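Local coordinates for malate dehydrogenase (Pyrococcus horikoshii, PDB 1V9N), which catalyses the reversible NAD-dependent oxidation of (S)-malate to oxaloacetate, working as a homodimer of the LDH2/MDH2 oxidoreductase family, at residues S69-I81 / I90-R103. Sequence-based numbering, arbitrary orientation.
Sequences SGGVNLHPKIRVI and IDGDEGLGQVVGYR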
loop_
_atom_site.group_PDB
_atom_site.type_symbol
_atom_site.label_atom_id
_atom_site.label_comp_id
_atom_site.label_asym_id
_atom_site.label_seq_id
_atom_site.Cartn_x
_atom_site.Cartn_y
_atom_site.Cartn_z
ATOM N N SER A 69 -3.996 33.311 -10.192
ATOM C CA SER A 69 -4.752 33.676 -8.994
ATOM C C SER A 69 -3.900 33.786 -7.728
ATOM O O SER A 69 -4.400 34.175 -6.670
ATOM C CB SER A 69 -5.866 32.663 -8.745
ATOM O OG SER A 69 -5.334 31.476 -8.196
ATOM N N GLY A 70 -2.618 33.440 -7.828
ATOM C CA GLY A 70 -1.756 33.506 -6.660
ATOM C C GLY A 70 -1.886 32.257 -5.798
ATOM O O GLY A 70 -1.362 32.203 -4.677
ATOM N N GLY A 71 -2.588 31.254 -6.318
ATOM C CA GLY A 71 -2.764 30.008 -5.588
ATOM C C GLY A 71 -1.516 29.144 -5.675
ATOM O O GLY A 71 -1.372 28.158 -4.951
ATOM N N VAL A 72 -0.614 29.518 -6.577
ATOM C CA VAL A 72 0.652 28.818 -6.765
ATOM C C VAL A 72 1.765 29.855 -6.612
ATOM O O VAL A 72 1.776 30.865 -7.312
ATOM C CB VAL A 72 0.741 28.177 -8.175
ATOM C CG1 VAL A 72 2.133 27.597 -8.398
ATOM C CG2 VAL A 72 -0.300 27.084 -8.320
ATOM N N ASN A 73 2.689 29.611 -5.691
ATOM C CA ASN A 73 3.802 30.524 -5.438
ATOM C C ASN A 73 4.866 30.343 -6.526
ATOM O O ASN A 73 5.344 29.232 -6.748
ATOM C CB ASN A 73 4.409 30.225 -4.061
ATOM C CG ASN A 73 5.406 31.285 -3.605
ATOM O OD1 ASN A 73 6.042 31.958 -4.417
ATOM N ND2 ASN A 73 5.560 31.418 -2.291
ATOM N N LEU A 74 5.231 31.433 -7.195
ATOM C CA LEU A 74 6.233 31.382 -8.259
ATOM C C LEU A 74 7.652 31.172 -7.732
ATOM O O LEU A 74 8.476 30.539 -8.389
ATOM C CB LEU A 74 6.188 32.668 -9.094
ATOM C CG LEU A 74 4.972 32.862 -10.002
ATOM C CD1 LEU A 74 5.034 34.220 -10.674
ATOM C CD2 LEU A 74 4.943 31.765 -11.044
ATOM N N HIS A 75 7.934 31.713 -6.551
ATOM C CA HIS A 75 9.259 31.573 -5.956
ATOM C C HIS A 75 9.121 31.057 -4.536
ATOM O O HIS A 75 9.333 31.787 -3.565
ATOM C CB HIS A 75 9.983 32.920 -5.982
ATOM C CG HIS A 75 10.019 33.545 -7.339
ATOM N ND1 HIS A 75 10.958 33.202 -8.294
ATOM C CD2 HIS A 75 9.283 34.540 -7.884
ATOM C CE1 HIS A 75 10.794 33.959 -9.360
ATOM N NE2 HIS A 75 9.783 34.783 -9.138
ATOM N N PRO A 76 8.766 29.773 -4.397
ATOM C CA PRO A 76 8.598 29.173 -3.077
ATOM C C PRO A 76 9.900 29.006 -2.327
ATOM O O PRO A 76 10.919 28.637 -2.904
ATOM C CB PRO A 76 7.953 27.829 -3.395
ATOM C CG PRO A 76 8.634 27.457 -4.674
ATOM C CD PRO A 76 8.588 28.760 -5.454
ATOM N N LYS A 77 9.860 29.306 -1.036
ATOM C CA LYS A 77 11.023 29.129 -0.194
ATOM C C LYS A 77 10.732 27.801 0.493
ATOM O O LYS A 77 10.182 27.759 1.591
ATOM C CB LYS A 77 11.143 30.263 0.826
ATOM C CG LYS A 77 11.310 31.663 0.222
ATOM C CD LYS A 77 12.567 31.796 -0.643
ATOM C CE LYS A 77 12.356 31.259 -2.059
ATOM N NZ LYS A 77 13.596 31.324 -2.887
ATOM N N ILE A 78 11.068 26.721 -0.203
ATOM C CA ILE A 78 10.863 25.368 0.284
ATOM C C ILE A 78 11.765 25.196 1.500
ATOM O O ILE A 78 12.984 25.134 1.376
ATOM C CB ILE A 78 11.214 24.364 -0.829
ATOM C CG1 ILE A 78 10.462 24.764 -2.111
ATOM C CG2 ILE A 78 10.835 22.953 -0.411
ATOM C CD1 ILE A 78 10.829 23.965 -3.345
ATOM N N ARG A 79 11.154 25.120 2.679
ATOM C CA ARG A 79 11.903 25.031 3.925
ATOM C C ARG A 79 11.853 23.710 4.690
ATOM O O ARG A 79 10.807 23.070 4.791
ATOM C CB ARG A 79 11.443 26.161 4.849
ATOM C CG ARG A 79 12.342 26.409 6.039
ATOM C CD ARG A 79 11.963 27.707 6.742
ATOM N NE ARG A 79 10.760 27.581 7.561
ATOM C CZ ARG A 79 10.695 26.879 8.689
ATOM N NH1 ARG A 79 11.766 26.232 9.135
ATOM N NH2 ARG A 79 9.560 26.830 9.377
ATOM N N VAL A 80 13.000 23.322 5.241
ATOM C CA VAL A 80 13.105 22.105 6.038
ATOM C C VAL A 80 12.660 22.460 7.460
ATOM O O VAL A 80 13.263 23.317 8.102
ATOM C CB VAL A 80 14.555 21.594 6.079
ATOM C CG1 VAL A 80 14.651 20.371 6.981
ATOM C CG2 VAL A 80 15.024 21.251 4.670
ATOM N N ILE A 81 11.596 21.817 7.931
ATOM C CA ILE A 81 11.057 22.067 9.270
ATOM C C ILE A 81 11.763 21.207 10.322
ATOM O O ILE A 81 12.183 21.704 11.365
ATOM C CB ILE A 81 9.544 21.756 9.328
ATOM C CG1 ILE A 81 8.805 22.542 8.244
ATOM C CG2 ILE A 81 8.992 22.101 10.698
ATOM C CD1 ILE A 81 8.958 24.044 8.349
ATOM N N ILE A 90 9.298 18.816 5.103
ATOM C CA ILE A 90 9.388 20.003 4.263
ATOM C C ILE A 90 8.075 20.775 4.145
ATOM O O ILE A 90 6.998 20.180 4.139
ATOM C CB ILE A 90 9.792 19.593 2.814
ATOM C CG1 ILE A 90 11.119 18.824 2.819
ATOM C CG2 ILE A 90 9.820 20.809 1.908
ATOM C CD1 ILE A 90 12.290 19.580 3.394
ATOM N N ASP A 91 8.173 22.099 4.052
ATOM C CA ASP A 91 6.990 22.934 3.844
ATOM C C ASP A 91 7.191 23.515 2.441
ATOM O O ASP A 91 8.161 24.237 2.188
ATOM C CB ASP A 91 6.889 24.059 4.877
ATOM C CG ASP A 91 5.566 24.816 4.780
ATOM O OD1 ASP A 91 5.357 25.514 3.765
ATOM O OD2 ASP A 91 4.724 24.700 5.709
ATOM N N GLY A 92 6.277 23.175 1.537
ATOM C CA GLY A 92 6.368 23.619 0.154
ATOM C C GLY A 92 6.153 25.086 -0.161
ATOM O O GLY A 92 6.371 25.510 -1.301
ATOM N N ASP A 93 5.724 25.862 0.828
ATOM C CA ASP A 93 5.495 27.293 0.636
ATOM C C ASP A 93 4.599 27.564 -0.576
ATOM O O ASP A 93 4.796 28.529 -1.302
ATOM C CB ASP A 93 6.846 28.007 0.487
ATOM C CG ASP A 93 6.740 29.524 0.642
ATOM O OD1 ASP A 93 5.898 29.991 1.436
ATOM O OD2 ASP A 93 7.516 30.248 -0.020
ATOM N N GLU A 94 3.620 26.686 -0.781
ATOM C CA GLU A 94 2.645 26.779 -1.871
ATOM C C GLU A 94 3.204 26.763 -3.290
ATOM O O GLU A 94 2.559 27.237 -4.231
ATOM C CB GLU A 94 1.756 28.018 -1.667
ATOM C CG GLU A 94 1.027 27.990 -0.336
ATOM C CD GLU A 94 -0.137 28.962 -0.252
ATOM O OE1 GLU A 94 -0.949 29.022 -1.205
ATOM O OE2 GLU A 94 -0.249 29.652 0.785
ATOM N N GLY A 95 4.395 26.201 -3.455
ATOM C CA GLY A 95 4.987 26.144 -4.779
ATOM C C GLY A 95 4.300 25.103 -5.639
ATOM O O GLY A 95 3.412 24.385 -5.176
ATOM N N LEU A 96 4.688 25.036 -6.909
ATOM C CA LEU A 96 4.130 24.043 -7.816
ATOM C C LEU A 96 4.453 22.681 -7.201
ATOM O O LEU A 96 5.538 22.491 -6.660
ATOM C CB LEU A 96 4.792 24.167 -9.187
ATOM C CG LEU A 96 4.389 25.414 -9.969
ATOM C CD1 LEU A 96 5.475 25.783 -10.976
ATOM C CD2 LEU A 96 3.050 25.150 -10.651
ATOM N N GLY A 97 3.511 21.745 -7.278
ATOM C CA GLY A 97 3.730 20.426 -6.710
ATOM C C GLY A 97 4.932 19.714 -7.301
ATOM O O GLY A 97 5.674 19.039 -6.584
ATOM N N GLN A 98 5.119 19.860 -8.612
ATOM C CA GLN A 98 6.239 19.240 -9.313
ATOM C C GLN A 98 7.586 19.726 -8.761
ATOM O O GLN A 98 8.525 18.944 -8.630
ATOM C CB GLN A 98 6.165 19.549 -10.811
ATOM C CG GLN A 98 5.001 18.895 -11.559
ATOM C CD GLN A 98 3.663 19.579 -11.326
ATOM O OE1 GLN A 98 3.593 20.652 -10.733
ATOM N NE2 GLN A 98 2.594 18.957 -11.805
ATOM N N VAL A 99 7.671 21.016 -8.439
ATOM C CA VAL A 99 8.897 21.600 -7.899
ATOM C C VAL A 99 9.127 21.104 -6.478
ATOM O O VAL A 99 10.226 20.661 -6.137
ATOM C CB VAL A 99 8.836 23.154 -7.904
ATOM C CG1 VAL A 99 10.056 23.737 -7.198
ATOM C CG2 VAL A 99 8.781 23.659 -9.334
ATOM N N VAL A 100 8.085 21.164 -5.653
ATOM C CA VAL A 100 8.184 20.696 -4.276
ATOM C C VAL A 100 8.532 19.199 -4.254
ATOM O O VAL A 100 9.415 18.767 -3.508
ATOM C CB VAL A 100 6.849 20.931 -3.512
ATOM C CG1 VAL A 100 6.925 20.314 -2.110
ATOM C CG2 VAL A 100 6.565 22.437 -3.409
ATOM N N GLY A 101 7.837 18.416 -5.077
ATOM C CA GLY A 101 8.085 16.983 -5.137
ATOM C C GLY A 101 9.461 16.628 -5.689
ATOM O O GLY A 101 10.094 15.679 -5.233
ATOM N N TYR A 102 9.918 17.380 -6.683
ATOM C CA TYR A 102 11.232 17.152 -7.284
ATOM C C TYR A 102 12.345 17.368 -6.256
ATOM O O TYR A 102 13.241 16.541 -6.116
ATOM C CB TYR A 102 11.453 18.110 -8.457
ATOM C CG TYR A 102 12.773 17.907 -9.176
ATOM C CD1 TYR A 102 12.908 16.929 -10.163
ATOM C CD2 TYR A 102 13.886 18.691 -8.871
ATOM C CE1 TYR A 102 14.116 16.738 -10.833
ATOM C CE2 TYR A 102 15.106 18.505 -9.537
ATOM C CZ TYR A 102 15.205 17.526 -10.518
ATOM O OH TYR A 102 16.386 17.347 -11.205
ATOM N N ARG A 103 12.283 18.488 -5.543
ATOM C CA ARG A 103 13.294 18.809 -4.533
ATOM C C ARG A 103 13.211 17.868 -3.339
ATOM O O ARG A 103 14.238 17.493 -2.761
ATOM C CB ARG A 103 13.139 20.261 -4.052
ATOM C CG ARG A 103 13.315 21.302 -5.148
ATOM C CD ARG A 103 14.710 21.244 -5.756
ATOM N NE ARG A 103 14.775 21.963 -7.028
ATOM C CZ ARG A 103 15.839 21.987 -7.825
ATOM N NH1 ARG A 103 16.942 21.331 -7.485
ATOM N NH2 ARG A 103 15.795 22.660 -8.971
HETATM O O HOH W 1 0.098 31.143 -2.547
HETATM O O HOH W 2 -1.672 26.529 -2.249
HETATM O O HOH W 3 6.690 26.909 -7.625
HETATM O O HOH W 4 7.712 32.912 -0.643
#
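Asp-93 and Lys-77 lie side by side, and the carboxylate of Asp-93 turns one oxygen onto the Lys-77 backbone: Lys-77 N donates to Asp-93 OD2 over 2.7 Å, almost straight at 177°, meeting the oxygen on its anti side. Asp-93 CG is anti to the backbone N (chi1 -165°), which swings the carboxylate over to the 69-81 chain. The Asn-73 amide plane is 60° from that carboxylate; Asn-73 ND2 makes a weak hydrogen bond to Asp-93 O and shares a water with Asp-93 OD2, while Asn-73 OD1 accepts from His-75 N in an Asx turn. Asn-73 N reaches Glu-94 O at 2.8 Å, from above the carbonyl plane. With an alanine at Asp-93, Lys-77 N would probably lose its acceptor and the water on Asn-73 ND2 one of its partners, so that the chain at Pro-76 and Lys-77 would be held less firmly to the turn. Pro-76 lays CB against Gly-95 CA (3.7 Å), where a side chain on Gly-95 would collide with the ring. Farther along, Ile-78 splits its contacts: CG2 presses on Ile-90 CG2 (3.3 Å, tight), and CD1 extends to Val-99 CG1 (3.9 Å) on helix 97-115. Ile-90 CD1 packs as closely on Val-80 CG2, at 3.4 Å. Asp-91 OD1 accepts from Asp-93 N in a second Asx turn and also takes Asn-124 ND2, while Asp-91 OD2 pairs with Arg-123. Arg-79 and Asp-91 exchange two backbone bonds as an antiparallel hydrogen-bonded pair, part of the 79-84/87-91 beta hairpin at one margin of the mixed sheet; beyond it a type I' turn, Gly-92 to Gly-95, leads into the helix that starts right after Leu-96, at the N-cap position.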